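Local structure of serpin-12 (Manduca sexta, 6CJ7) at residues F77-V80 against N81-I84; P70-S73 against A74-K78; K112-V116 against N117-S121. The protein is a serpin, probably inhibiting serine proteases, that controls the prophenoloxidase activation system in larval hemolymph. All blocks are in the same frame, centred on the assembly; numbering follows the deposited sequence.

Interaction 1 of 3, residues F77-V80 against N81-I84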
# COMPACT_ATOMS: atom_id res chain seq x y z
N PHE A 77 3.69 5.26 14.19
CA PHE A 77 3.17 3.99 13.71
C PHE A 77 2.65 3.10 14.83
O PHE A 77 1.76 2.29 14.57
CB PHE A 77 4.22 3.29 12.84
CG PHE A 77 4.39 3.96 11.52
CD1 PHE A 77 3.37 3.91 10.58
CD2 PHE A 77 5.51 4.72 11.24
CE1 PHE A 77 3.50 4.56 9.36
CE2 PHE A 77 5.63 5.37 10.03
CZ PHE A 77 4.63 5.29 9.10
N LYS A 78 3.11 3.29 16.07
CA LYS A 78 2.45 2.59 17.16
C LYS A 78 0.98 2.98 17.22
O LYS A 78 0.10 2.12 17.36
CB LYS A 78 3.14 2.88 18.50
CG LYS A 78 2.51 2.12 19.67
CD LYS A 78 3.33 2.32 20.95
CE LYS A 78 2.64 1.68 22.14
NZ LYS A 78 1.76 2.66 22.83
N LYS A 79 0.68 4.28 17.06
CA LYS A 79 -0.71 4.72 17.16
C LYS A 79 -1.51 4.29 15.94
O LYS A 79 -2.67 3.90 16.08
CB LYS A 79 -0.79 6.23 17.34
CG LYS A 79 -2.15 6.65 17.85
CD LYS A 79 -2.32 8.15 17.93
CE LYS A 79 -3.77 8.48 18.19
NZ LYS A 79 -4.63 7.74 17.22
N VAL A 80 -0.92 4.36 14.74
CA VAL A 80 -1.63 3.91 13.55
C VAL A 80 -2.02 2.44 13.69
O VAL A 80 -3.15 2.04 13.38
CB VAL A 80 -0.77 4.14 12.29
CG1 VAL A 80 -1.41 3.45 11.07
CG2 VAL A 80 -0.58 5.63 12.05
N ASN A 81 -1.09 1.63 14.18
CA ASN A 81 -1.38 0.22 14.37
C ASN A 81 -2.40 0.00 15.47
O ASN A 81 -3.25 -0.88 15.36
CB ASN A 81 -0.08 -0.54 14.65
CG ASN A 81 0.68 -0.85 13.37
OD1 ASN A 81 0.08 -1.28 12.39
ND2 ASN A 81 1.99 -0.62 13.38
N GLU A 82 -2.34 0.79 16.55
CA GLU A 82 -3.35 0.70 17.60
C GLU A 82 -4.73 1.01 17.06
O GLU A 82 -5.71 0.33 17.41
CB GLU A 82 -3.00 1.65 18.74
CG GLU A 82 -2.00 1.06 19.72
CD GLU A 82 -1.41 2.10 20.65
OE1 GLU A 82 -1.79 3.28 20.55
OE2 GLU A 82 -0.57 1.72 21.50
N GLU A 83 -4.85 2.03 16.21
CA GLU A 83 -6.17 2.35 15.69
C GLU A 83 -6.70 1.26 14.77
O GLU A 83 -7.91 1.00 14.75
CB GLU A 83 -6.17 3.70 14.95
CG GLU A 83 -5.95 4.93 15.82
CD GLU A 83 -6.88 5.01 17.03
OE1 GLU A 83 -6.43 5.57 18.05
OE2 GLU A 83 -8.03 4.54 16.99
N ILE A 84 -5.81 0.61 14.01
CA ILE A 84 -6.24 -0.52 13.19
C ILE A 84 -6.73 -1.67 14.07
O ILE A 84 -7.81 -2.23 13.85
CB ILE A 84 -5.09 -0.98 12.27
CG1 ILE A 84 -4.86 0.04 11.17
CG2 ILE A 84 -5.38 -2.34 11.71
CD1 ILE A 84 -3.51 -0.13 10.45

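Interaction 2 of 3, residues P70-S73 against A74-K78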
# COMPACT_ATOMS: atom_id res chain seq x y z
N PRO A 70 13.70 8.75 14.29
CA PRO A 70 13.33 7.40 14.74
C PRO A 70 12.30 7.39 15.86
O PRO A 70 11.38 6.55 15.85
CB PRO A 70 14.67 6.81 15.20
CG PRO A 70 15.70 7.58 14.46
CD PRO A 70 15.17 8.96 14.29
N GLU A 71 12.42 8.30 16.83
CA GLU A 71 11.44 8.36 17.91
C GLU A 71 10.08 8.79 17.39
O GLU A 71 9.04 8.27 17.84
CB GLU A 71 11.92 9.32 19.01
CG GLU A 71 13.40 9.25 19.36
CD GLU A 71 14.28 9.84 18.27
OE1 GLU A 71 15.24 9.17 17.84
OE2 GLU A 71 14.03 10.97 17.81
N LYS A 72 10.05 9.70 16.42
CA LYS A 72 8.77 10.15 15.88
C LYS A 72 8.10 9.05 15.07
O LYS A 72 6.90 8.80 15.23
CB LYS A 72 8.95 11.41 15.04
CG LYS A 72 7.63 12.10 14.71
CD LYS A 72 7.73 13.02 13.50
CE LYS A 72 6.47 13.87 13.35
NZ LYS A 72 6.52 14.77 12.16
N SER A 73 8.86 8.38 14.19
CA SER A 73 8.24 7.34 13.37
C SER A 73 7.73 6.19 14.24
O SER A 73 6.65 5.64 13.98
CB SER A 73 9.21 6.82 12.29
OG SER A 73 10.28 6.07 12.81
N ALA A 74 8.44 5.87 15.33
CA ALA A 74 7.99 4.80 16.22
C ALA A 74 6.69 5.17 16.92
O ALA A 74 5.79 4.34 17.06
CB ALA A 74 9.09 4.49 17.24
N GLU A 75 6.58 6.43 17.36
CA GLU A 75 5.37 6.87 18.04
C GLU A 75 4.20 6.92 17.08
O GLU A 75 3.07 6.54 17.43
CB GLU A 75 5.59 8.24 18.68
CG GLU A 75 6.34 8.17 19.99
CD GLU A 75 5.77 7.12 20.93
OE1 GLU A 75 4.57 7.18 21.27
OE2 GLU A 75 6.53 6.21 21.32
N ILE A 76 4.43 7.43 15.86
CA ILE A 76 3.35 7.56 14.90
C ILE A 76 2.81 6.20 14.52
O ILE A 76 1.59 5.96 14.54
CB ILE A 76 3.82 8.35 13.66
CG1 ILE A 76 3.86 9.85 13.98
CG2 ILE A 76 2.93 8.07 12.45
CD1 ILE A 76 4.74 10.65 13.05
N PHE A 77 3.69 5.26 14.19
CA PHE A 77 3.17 3.99 13.71
C PHE A 77 2.65 3.10 14.83
O PHE A 77 1.76 2.29 14.57
CB PHE A 77 4.22 3.29 12.84
CG PHE A 77 4.39 3.96 11.52
CD1 PHE A 77 3.37 3.91 10.58
CD2 PHE A 77 5.51 4.72 11.24
CE1 PHE A 77 3.50 4.56 9.36
CE2 PHE A 77 5.63 5.37 10.03
CZ PHE A 77 4.63 5.29 9.10
N LYS A 78 3.11 3.29 16.07
CA LYS A 78 2.45 2.59 17.16
C LYS A 78 0.98 2.98 17.22
O LYS A 78 0.10 2.12 17.36
CB LYS A 78 3.14 2.88 18.50
CG LYS A 78 2.51 2.12 19.67
CD LYS A 78 3.33 2.32 20.95
CE LYS A 78 2.64 1.68 22.14
NZ LYS A 78 1.76 2.66 22.83
O HOH W 1 9.14 6.84 20.25

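Interaction 3 of 3, residues K112-V116 against N117-S121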
# COMPACT_ATOMS: atom_id res chain seq x y z
N LYS A 112 13.98 -5.95 18.20
CA LYS A 112 12.83 -6.85 18.18
C LYS A 112 11.68 -6.31 19.03
O LYS A 112 10.53 -6.36 18.60
CB LYS A 112 13.25 -8.24 18.64
CG LYS A 112 12.09 -9.22 18.73
CD LYS A 112 12.53 -10.54 19.33
CE LYS A 112 11.36 -11.51 19.49
NZ LYS A 112 10.96 -12.13 18.21
N ARG A 113 11.98 -5.75 20.20
CA ARG A 113 10.92 -5.20 21.04
C ARG A 113 10.18 -4.07 20.34
O ARG A 113 8.95 -4.02 20.36
CB ARG A 113 11.50 -4.70 22.37
CG ARG A 113 11.59 -5.75 23.46
CD ARG A 113 12.14 -5.18 24.77
NE ARG A 113 13.47 -5.71 25.04
CZ ARG A 113 14.60 -5.00 25.00
NH1 ARG A 113 15.75 -5.61 25.23
NH2 ARG A 113 14.57 -3.70 24.76
N ILE A 114 10.92 -3.16 19.70
CA ILE A 114 10.29 -2.05 19.00
C ILE A 114 9.48 -2.56 17.81
O ILE A 114 8.40 -2.04 17.52
CB ILE A 114 11.36 -1.02 18.57
CG1 ILE A 114 12.10 -0.48 19.79
CG2 ILE A 114 10.73 0.13 17.80
CD1 ILE A 114 13.37 0.26 19.43
N ALA A 115 10.00 -3.58 17.12
CA ALA A 115 9.27 -4.20 16.01
C ALA A 115 7.89 -4.64 16.44
O ALA A 115 6.89 -4.34 15.78
CB ALA A 115 10.05 -5.41 15.50
N VAL A 116 7.83 -5.38 17.55
CA VAL A 116 6.58 -5.97 18.03
C VAL A 116 5.68 -4.91 18.64
O VAL A 116 4.47 -4.87 18.37
CB VAL A 116 6.90 -7.10 19.03
CG1 VAL A 116 5.61 -7.63 19.66
CG2 VAL A 116 7.68 -8.21 18.35
N ASN A 117 6.24 -4.01 19.45
CA ASN A 117 5.42 -3.08 20.23
C ASN A 117 4.96 -1.86 19.43
O ASN A 117 3.98 -1.23 19.83
CB ASN A 117 6.19 -2.62 21.46
CG ASN A 117 6.49 -3.75 22.43
OD1 ASN A 117 5.76 -4.74 22.49
ND2 ASN A 117 7.55 -3.60 23.21
N ASN A 118 5.64 -1.50 18.34
CA ASN A 118 5.33 -0.27 17.62
C ASN A 118 4.97 -0.48 16.17
O ASN A 118 4.14 0.27 15.65
CB ASN A 118 6.51 0.72 17.68
CG ASN A 118 6.75 1.27 19.07
OD1 ASN A 118 6.64 2.49 19.30
ND2 ASN A 118 7.08 0.38 20.00
N PHE A 119 5.58 -1.45 15.49
CA PHE A 119 5.47 -1.58 14.04
C PHE A 119 4.66 -2.78 13.58
O PHE A 119 4.59 -3.04 12.37
CB PHE A 119 6.87 -1.59 13.43
CG PHE A 119 7.56 -0.25 13.50
CD1 PHE A 119 8.46 0.05 14.52
CD2 PHE A 119 7.25 0.74 12.59
CE1 PHE A 119 9.07 1.30 14.59
CE2 PHE A 119 7.86 1.98 12.66
CZ PHE A 119 8.76 2.27 13.67
N ASP A 120 4.00 -3.50 14.49
CA ASP A 120 3.25 -4.72 14.14
C ASP A 120 4.11 -5.63 13.26
O ASP A 120 3.70 -6.13 12.22
CB ASP A 120 1.93 -4.36 13.46
CG ASP A 120 1.08 -5.58 13.16
OD1 ASP A 120 1.09 -6.54 13.96
OD2 ASP A 120 0.43 -5.57 12.09
N SER A 121 5.36 -5.80 13.69
CA SER A 121 6.35 -6.51 12.89
C SER A 121 7.13 -7.40 13.84
O SER A 121 6.70 -7.66 14.97
CB SER A 121 7.22 -5.52 12.11
OG SER A 121 8.07 -6.18 11.19
O HOH W 2 2.72 -2.80 17.15

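Interaction 1 of 3, residues F77-V80 against N81-I84
F77, K78, K79 and V80 each accept an i to i+4 backbone hydrogen bond, from N81, E82, E83 and I84 in turn, so the helix runs regularly through both segments; N81 N to F77 O is 3.0 Å. Two lysine-glutamate salt bridges of i to i+4 spacing run along the helix. K78 NZ meets E82 OE2 at 2.8 Å, on the syn side of the carboxylate and 21° out of its plane. The K78 chain runs straight from CG anti to its N (chi1 -178°) and bends only at the last torsion, which turns NZ onto E82. The E82 chain is extended and crosses it. With an alanine here instead of E82, the K78 ammonium would probably lose this mate and the end of its chain would be set free to turn. K79 and E83 instead lie side by side, with K79 NZ 2.9 Å from E83 OE1. Here the ammonium comes on the anti side, well out of the carboxylate plane. E83 OE2 also pairs with K86. On the inner side V80 CG1 lies 4.2 Å from I84 CD1, a loose apolar touch, while V80 and F77 pack against helix 40-51. K78, K79 and E82 reach the more exposed side, where paired charges probably neutralise each other in part. The inward side is mostly apolar, but includes the N81 amide, whose ND2 is satisfied by N118 O.

Interaction 2 of 3, residues P70-S73 against A74-K78
K72 O takes the backbone N-H of I76 at 2.9 Å, the straightest carbonyl approach of the four bonds here, with the donor nearly along the C=O axis. P70, E71 and S73 accept from A74, E75 and F77 in the same i to i+4 pattern. E71 O does double duty. It receives E75 N at 3.1 Å, and a water that donates to it at 2.8 Å. That water also donates to E75 OE2, at 2.9 Å, so it ties the E75 carboxylate back to the backbone one turn earlier. The carboxylate of E71 turns the other way and bonds T69 OG1, which also holds K72 N. S73 OG points to helix 40-51, where Q51 OE1 is its partner; chi1 of 70° puts OG between the backbone N and the carbonyl carbon. The packing is led by K72 and I76. The extended aliphatic chain of K72 crosses I76 CD1, which lies 3.6 Å from K72 CG and nearly as close to CD and CE. The F77 ring brings its edge to S73 O, with CD2 3.1 Å from that oxygen. A74 packs on N118. The helix is polar on the outer side; inside it is mostly small or apolar, with the S73 hydroxyl satisfied by Q51. By its place in the chain this is helix D of the serpin fold, and its inner side lies against helix 40-51.

Interaction 3 of 3, residues K112-V116 against N117-S121
I114 and F119 meet where helix 109-118 gives way to a turn; by its place in the chain this is helix E of the serpin fold. The backbone bonds come first. R113 O accepts N117 N at 2.9 Å, and I114 O accepts N118 N at 2.9 Å but less straight, with an N-H...O angle of 142°. A115 O then takes two donors, S121 N at 3.0 Å and F119 N at 3.2 Å. They arrive from opposite faces of its carbonyl plane, each well out of it. This fork fixes the departing chain, which turns at D120 through a left-handed backbone conformation (phi 48°, psi 46°). V116 adds a CA-H...O contact to S121 O, and V116 CG2 touches the same S121 O at 3.6 Å. Of the polar side chains, D120 OD2 makes a weak hydrogen bond to T95 OG1.

Apolar contacts hold the inner side. I114 CG2, set anti to its backbone N, lies in the plane of the F119 ring at its edge, 3.8 Å from F119 CE1. The two side chains run side by side. F119 continues inward onto A48 and M49 of helix 40-51 and onto F77 of helix 70-85. A115 and S121 also touch M49.

One water finishes the turn: it donates to V116 O and accepts from D120 N, 3.0 Å from each.

Interactions 1 and 2 are overlapping parts of one helix, 70-85, interaction 2 first in the chain; they share F77 and K78. Interaction 3 closes the neighbouring helix 109-118. In each, buried residues sit beside exposed ones: F77, V80, N81 and E83 in interaction 1, S73, A74 and F77 in interaction 2, A115, F119 and S121 in interaction 3. Interaction 1 has the fewest exposed. All three pack on helix 40-51. Their chemistry differs: interaction 1 carries two salt bridges, interaction 2 a water bridge and a lysine chain on isoleucine, interaction 3 a forked carbonyl. The two helices meet directly, K78 CG packing on N117 O and A74 on the F119 ring.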